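Side-chain contacts in lipolytic enzyme, G-D-S-L family (Bacteroides thetaiotaomicron, PDB 7BR2), which metabolises the drug diltiazem as a gut microbial serine esterase of the SGNH (GDSL) hydrolase family: residues G228-V231 / A232-E235; H354-E357 / Y358-E361. All coordinates share one frame; numbering follows the deposited sequence.

Contact 1: G228-V231 / A232-E235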
ATOM      1  N   GLY A 228      -2.890   5.739  15.418  1.00 49.63           N
ATOM      2  CA  GLY A 228      -3.540   6.316  16.572  1.00 47.89           C
ATOM      3  C   GLY A 228      -4.514   7.428  16.259  1.00 55.15           C
ATOM      4  O   GLY A 228      -5.179   7.929  17.180  1.00 49.29           O
ATOM      5  N   LYS A 229      -4.591   7.858  15.008  1.00 48.70           N
ATOM      6  CA  LYS A 229      -5.520   8.903  14.621  1.00 46.50           C
ATOM      7  C   LYS A 229      -6.815   8.317  14.079  1.00 48.04           C
ATOM      8  O   LYS A 229      -6.811   7.411  13.238  1.00 48.64           O
ATOM      9  CB  LYS A 229      -4.855   9.844  13.617  1.00 44.21           C
ATOM     10  CG  LYS A 229      -3.701  10.608  14.257  1.00 46.84           C
ATOM     11  CD  LYS A 229      -3.094  11.624  13.313  1.00 54.45           C
ATOM     12  CE  LYS A 229      -1.866  12.292  13.934  1.00 54.40           C
ATOM     13  NZ  LYS A 229      -1.097  13.111  12.933  1.00 54.68           N
ATOM     14  N   ASP A 230      -7.925   8.847  14.569  1.00 45.27           N
ATOM     15  CA  ASP A 230      -9.240   8.270  14.353  1.00 47.09           C
ATOM     16  C   ASP A 230      -9.845   8.819  13.073  1.00 42.37           C
ATOM     17  O   ASP A 230      -9.625   9.976  12.707  1.00 43.57           O
ATOM     18  CB  ASP A 230     -10.166   8.630  15.518  1.00 47.61           C
ATOM     19  CG  ASP A 230      -9.993   7.722  16.711  1.00 51.43           C
ATOM     20  OD1 ASP A 230      -9.404   6.641  16.566  1.00 50.56           O
ATOM     21  OD2 ASP A 230     -10.429   8.114  17.814  1.00 50.71           O
ATOM     22  N   VAL A 231     -10.657   7.990  12.424  1.00 37.99           N
ATOM     23  CA  VAL A 231     -11.471   8.476  11.317  1.00 37.69           C
ATOM     24  C   VAL A 231     -12.376   9.600  11.799  1.00 41.85           C
ATOM     25  O   VAL A 231     -12.370  10.713  11.261  1.00 39.39           O
ATOM     26  CB  VAL A 231     -12.294   7.326  10.712  1.00 35.22           C
ATOM     27  CG1 VAL A 231     -13.157   7.837   9.576  1.00 32.18           C
ATOM     28  CG2 VAL A 231     -11.389   6.174  10.274  1.00 33.29           C
ATOM     29  N   ALA A 232     -13.131   9.328  12.857  1.00 41.98           N
ATOM     30  CA  ALA A 232     -13.932  10.319  13.557  1.00 40.87           C
ATOM     31  C   ALA A 232     -14.249   9.747  14.931  1.00 41.41           C
ATOM     32  O   ALA A 232     -14.211   8.533  15.144  1.00 41.64           O
ATOM     33  CB  ALA A 232     -15.213  10.671  12.793  1.00 34.08           C
ATOM     34  N   ASN A 233     -14.534  10.636  15.870  1.00 40.67           N
ATOM     35  CA  ASN A 233     -14.801  10.241  17.254  1.00 46.26           C
ATOM     36  C   ASN A 233     -15.946  11.115  17.749  1.00 46.18           C
ATOM     37  O   ASN A 233     -15.756  12.303  18.026  1.00 42.61           O
ATOM     38  CB  ASN A 233     -13.545  10.400  18.112  1.00 50.48           C
ATOM     39  CG  ASN A 233     -13.593   9.571  19.396  1.00 49.45           C
ATOM     40  OD1 ASN A 233     -14.648   9.115  19.814  1.00 55.92           O
ATOM     41  ND2 ASN A 233     -12.441   9.404  20.036  1.00 58.49           N
ATOM     42  N   MET A 234     -17.142  10.544  17.820  1.00 40.32           N
ATOM     43  CA  MET A 234     -18.303  11.299  18.260  1.00 46.45           C
ATOM     44  C   MET A 234     -18.885  10.659  19.516  1.00 48.22           C
ATOM     45  O   MET A 234     -18.968   9.427  19.632  1.00 41.11           O
ATOM     46  CB  MET A 234     -19.374  11.389  17.171  1.00 42.17           C
ATOM     47  CG  MET A 234     -20.050  10.074  16.893  1.00 46.77           C
ATOM     48  SD  MET A 234     -20.734   9.990  15.243  1.00 45.97           S
ATOM     49  CE  MET A 234     -19.594   8.822  14.511  1.00 32.97           C
ATOM     50  N   GLU A 235     -19.280  11.515  20.452  1.00 47.78           N
ATOM     51  CA  GLU A 235     -19.921  11.108  21.692  1.00 49.94           C
ATOM     52  C   GLU A 235     -21.140  11.986  21.895  1.00 48.86           C
ATOM     53  O   GLU A 235     -21.004  13.212  22.006  1.00 50.17           O
ATOM     54  CB  GLU A 235     -18.988  11.235  22.895  1.00 50.58           C
ATOM     55  CG  GLU A 235     -19.540  10.586  24.159  1.00 51.03           C
ATOM     56  CD  GLU A 235     -18.649  10.794  25.376  1.00 56.21           C
ATOM     57  OE1 GLU A 235     -17.406  10.855  25.232  1.00 54.92           O
ATOM     58  OE2 GLU A 235     -19.207  10.903  26.488  1.00 58.54           O
TER
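D230 and N233 meet where the loop after helix 210-223 turns into strand 232-237 of a mixed β-sheet. V231 makes the bend: its backbone is helical between the extended residues D230 and A232, and the CA atoms of D230 and N233 end up 6.6 Å apart. Both polar side chains then reach across the mouth of the bend. The carboxylate comes by its OD2 branch, which lies 3.3 Å from ND2 of N233; OD1 of D230 is farther, 5.4 Å from the same ND2. The two flat groups are steeply turned, their planes 71° apart, so they do not stack. On the N233 side, CG stands anti to the backbone N (chi1 -160°), which swings the amide back toward the loop, while the side chain also touches K245 and E247 of strand 242-247 and L304 of strand 303-308. A232 and M234 send their side chains the other way, onto Y265 of strand 260-267. V231 packs on N301 and E303. Main-chain hydrogen bonds of V231 with T302 and A232 with L304 carry the loop into pairing beside strand 303-308, and N233 pairs with E247 on the strand's other flank. CB of N233 also borders the carboxylate, 3.9 Å from OD2 of D230. The amide oxygen is turned away: OD1 of N233 stands 4.8 Å from OD2 of D230, leaving ND2 as the nearer end.

Contact 2: H354-E357 / Y358-E361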
ATOM      1  N   HIS A 354     -12.828   0.025  -5.239  1.00 25.73           N
ATOM      2  CA  HIS A 354     -12.929  -0.693  -6.505  1.00 27.01           C
ATOM      3  C   HIS A 354     -12.380   0.140  -7.658  1.00 27.56           C
ATOM      4  O   HIS A 354     -11.655  -0.380  -8.523  1.00 28.05           O
ATOM      5  CB  HIS A 354     -14.383  -1.078  -6.774  1.00 28.25           C
ATOM      6  CG  HIS A 354     -14.917  -2.130  -5.855  1.00 30.61           C
ATOM      7  ND1 HIS A 354     -14.237  -3.300  -5.588  1.00 34.14           N
ATOM      8  CD2 HIS A 354     -16.083  -2.203  -5.166  1.00 29.59           C
ATOM      9  CE1 HIS A 354     -14.958  -4.045  -4.765  1.00 32.71           C
ATOM     10  NE2 HIS A 354     -16.079  -3.399  -4.490  1.00 30.64           N
ATOM     11  N   LEU A 355     -12.735   1.436  -7.697  1.00 31.38           N
ATOM     12  CA  LEU A 355     -12.153   2.327  -8.702  1.00 27.32           C
ATOM     13  C   LEU A 355     -10.630   2.297  -8.646  1.00 28.34           C
ATOM     14  O   LEU A 355      -9.951   2.221  -9.691  1.00 26.60           O
ATOM     15  CB  LEU A 355     -12.672   3.753  -8.489  1.00 24.63           C
ATOM     16  CG  LEU A 355     -14.158   3.947  -8.821  1.00 28.52           C
ATOM     17  CD1 LEU A 355     -14.685   5.260  -8.270  1.00 24.85           C
ATOM     18  CD2 LEU A 355     -14.393   3.871 -10.327  1.00 25.35           C
ATOM     19  N   ASN A 356     -10.076   2.328  -7.425  1.00 27.01           N
ATOM     20  CA  ASN A 356      -8.629   2.352  -7.249  1.00 23.15           C
ATOM     21  C   ASN A 356      -7.991   1.054  -7.720  1.00 23.90           C
ATOM     22  O   ASN A 356      -6.881   1.067  -8.264  1.00 27.40           O
ATOM     23  CB  ASN A 356      -8.296   2.611  -5.784  1.00 25.80           C
ATOM     24  CG  ASN A 356      -6.809   2.711  -5.538  1.00 31.62           C
ATOM     25  OD1 ASN A 356      -6.115   3.499  -6.188  1.00 29.38           O
ATOM     26  ND2 ASN A 356      -6.299   1.895  -4.610  1.00 29.35           N
ATOM     27  N   GLU A 357      -8.674  -0.079  -7.526  1.00 26.48           N
ATOM     28  CA  GLU A 357      -8.143  -1.361  -8.008  1.00 28.36           C
ATOM     29  C   GLU A 357      -8.152  -1.440  -9.545  1.00 26.10           C
ATOM     30  O   GLU A 357      -7.173  -1.902 -10.157  1.00 25.14           O
ATOM     31  CB  GLU A 357      -8.940  -2.503  -7.367  1.00 26.51           C
ATOM     32  CG  GLU A 357      -8.730  -3.888  -7.964  1.00 27.98           C
ATOM     33  CD  GLU A 357      -7.364  -4.490  -7.677  1.00 34.07           C
ATOM     34  OE1 GLU A 357      -6.681  -4.029  -6.730  1.00 31.20           O
ATOM     35  OE2 GLU A 357      -6.973  -5.434  -8.413  1.00 36.32           O
ATOM     36  N   TYR A 358      -9.236  -0.976 -10.186  1.00 23.19           N
ATOM     37  CA  TYR A 358      -9.240  -0.856 -11.651  1.00 27.59           C
ATOM     38  C   TYR A 358      -8.039  -0.047 -12.134  1.00 26.09           C
ATOM     39  O   TYR A 358      -7.334  -0.426 -13.089  1.00 31.00           O
ATOM     40  CB  TYR A 358     -10.518  -0.159 -12.130  1.00 23.53           C
ATOM     41  CG  TYR A 358     -11.792  -0.968 -12.143  1.00 27.25           C
ATOM     42  CD1 TYR A 358     -11.848  -2.211 -12.765  1.00 27.69           C
ATOM     43  CD2 TYR A 358     -12.957  -0.472 -11.577  1.00 27.96           C
ATOM     44  CE1 TYR A 358     -13.017  -2.940 -12.803  1.00 29.14           C
ATOM     45  CE2 TYR A 358     -14.139  -1.210 -11.605  1.00 29.84           C
ATOM     46  CZ  TYR A 358     -14.155  -2.440 -12.216  1.00 27.57           C
ATOM     47  OH  TYR A 358     -15.307  -3.188 -12.258  1.00 37.25           O
ATOM     48  N   ARG A 359      -7.813   1.096 -11.475  1.00 27.06           N
ATOM     49  CA  ARG A 359      -6.679   1.961 -11.793  1.00 28.13           C
ATOM     50  C   ARG A 359      -5.358   1.224 -11.629  1.00 27.67           C
ATOM     51  O   ARG A 359      -4.487   1.279 -12.508  1.00 25.96           O
ATOM     52  CB  ARG A 359      -6.716   3.207 -10.899  1.00 24.26           C
ATOM     53  CG  ARG A 359      -5.523   4.132 -11.061  1.00 26.31           C
ATOM     54  CD  ARG A 359      -5.187   4.826  -9.738  1.00 33.72           C
ATOM     55  NE  ARG A 359      -4.784   3.888  -8.686  1.00 29.71           N
ATOM     56  CZ  ARG A 359      -3.583   3.317  -8.602  1.00 31.00           C
ATOM     57  NH1 ARG A 359      -2.658   3.587  -9.513  1.00 29.17           N
ATOM     58  NH2 ARG A 359      -3.305   2.482  -7.600  1.00 23.87           N
ATOM     59  N   TRP A 360      -5.202   0.515 -10.509  1.00 25.41           N
ATOM     60  CA  TRP A 360      -3.972  -0.225 -10.257  1.00 26.63           C
ATOM     61  C   TRP A 360      -3.698  -1.230 -11.376  1.00 26.12           C
ATOM     62  O   TRP A 360      -2.546  -1.381 -11.809  1.00 27.89           O
ATOM     63  CB  TRP A 360      -4.051  -0.911  -8.887  1.00 28.08           C
ATOM     64  CG  TRP A 360      -2.913  -1.834  -8.595  1.00 27.92           C
ATOM     65  CD1 TRP A 360      -1.722  -1.514  -8.006  1.00 26.04           C
ATOM     66  CD2 TRP A 360      -2.853  -3.235  -8.900  1.00 23.83           C
ATOM     67  NE1 TRP A 360      -0.929  -2.637  -7.912  1.00 26.50           N
ATOM     68  CE2 TRP A 360      -1.595  -3.703  -8.464  1.00 29.93           C
ATOM     69  CE3 TRP A 360      -3.734  -4.134  -9.504  1.00 25.58           C
ATOM     70  CZ2 TRP A 360      -1.197  -5.038  -8.615  1.00 27.59           C
ATOM     71  CZ3 TRP A 360      -3.339  -5.467  -9.651  1.00 28.71           C
ATOM     72  CH2 TRP A 360      -2.082  -5.902  -9.205  1.00 28.50           C
ATOM     73  N   GLU A 361      -4.748  -1.894 -11.886  1.00 26.00           N
ATOM     74  CA  GLU A 361      -4.562  -2.855 -12.983  1.00 28.34           C
ATOM     75  C   GLU A 361      -4.060  -2.173 -14.253  1.00 27.83           C
ATOM     76  O   GLU A 361      -3.124  -2.657 -14.919  1.00 25.52           O
ATOM     77  CB  GLU A 361      -5.871  -3.592 -13.276  1.00 29.99           C
ATOM     78  CG  GLU A 361      -6.158  -4.748 -12.333  1.00 39.11           C
ATOM     79  CD  GLU A 361      -7.590  -5.263 -12.430  1.00 47.06           C
ATOM     80  OE1 GLU A 361      -8.176  -5.201 -13.535  1.00 43.06           O
ATOM     81  OE2 GLU A 361      -8.135  -5.709 -11.377  1.00 56.61           O
TER
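Two successive turns of α-helix join H354-E357 to Y358-E361 through four i to i+4 main-chain bonds. H354 O accepts from the amide of Y358, and L355 O, N356 O and E357 O accept from the amides of R359, W360 and E361. CD2 of the Y358 ring comes obliquely to 3.3 Å from H354 O, beside the same carbonyl its amide uses. N356 and R359 run side by side. R359 bends at chi2 and chi3, and its NE gives OD1 of N356 a 2.9 Å hydrogen bond; OD1 lies near the guanidinium plane, but NE sits above the plane of the amide. NH2 adds a weak second bond to the same oxygen, while NH1 is salt-bridged to E363. The long helix 344-377 here lies between helix 35-46 of the GDSL hydrolase region, where S37 O accepts from ND2 of N356, and helix 417-437, which meets L355 and R359. E357 folds back at chi2 (70°), bringing OE2 3.7 Å from CE3 of W360. That indole bonds G33 O through NE1 and forms a cation-π contact with R34. OE2 of E357 also stands 3.2 Å from OE2 of E361, a like-charge approach that the salt bridge from R34 NH2 to E357 OE2 would be expected to ease.

Overall arrangement
Along the chain, contact 1 comes first and contact 2 follows more than a hundred residues later; they stand in series, neither nesting nor crossing. Each links two segments that directly follow one another, so neither closes a long loop. Contact 1 marks the exit from helix 210-223 into the mixed sheet, whose strand 232-237 runs between strands 242-247 and 303-308. After strand 335-336 the chain enters helix 344-377, and contact 2 there turns back to residues 33-44 near the start of the fold and to helix 417-437 ahead. Their centres lie 27 Å apart, and their nearest atoms about 16 Å.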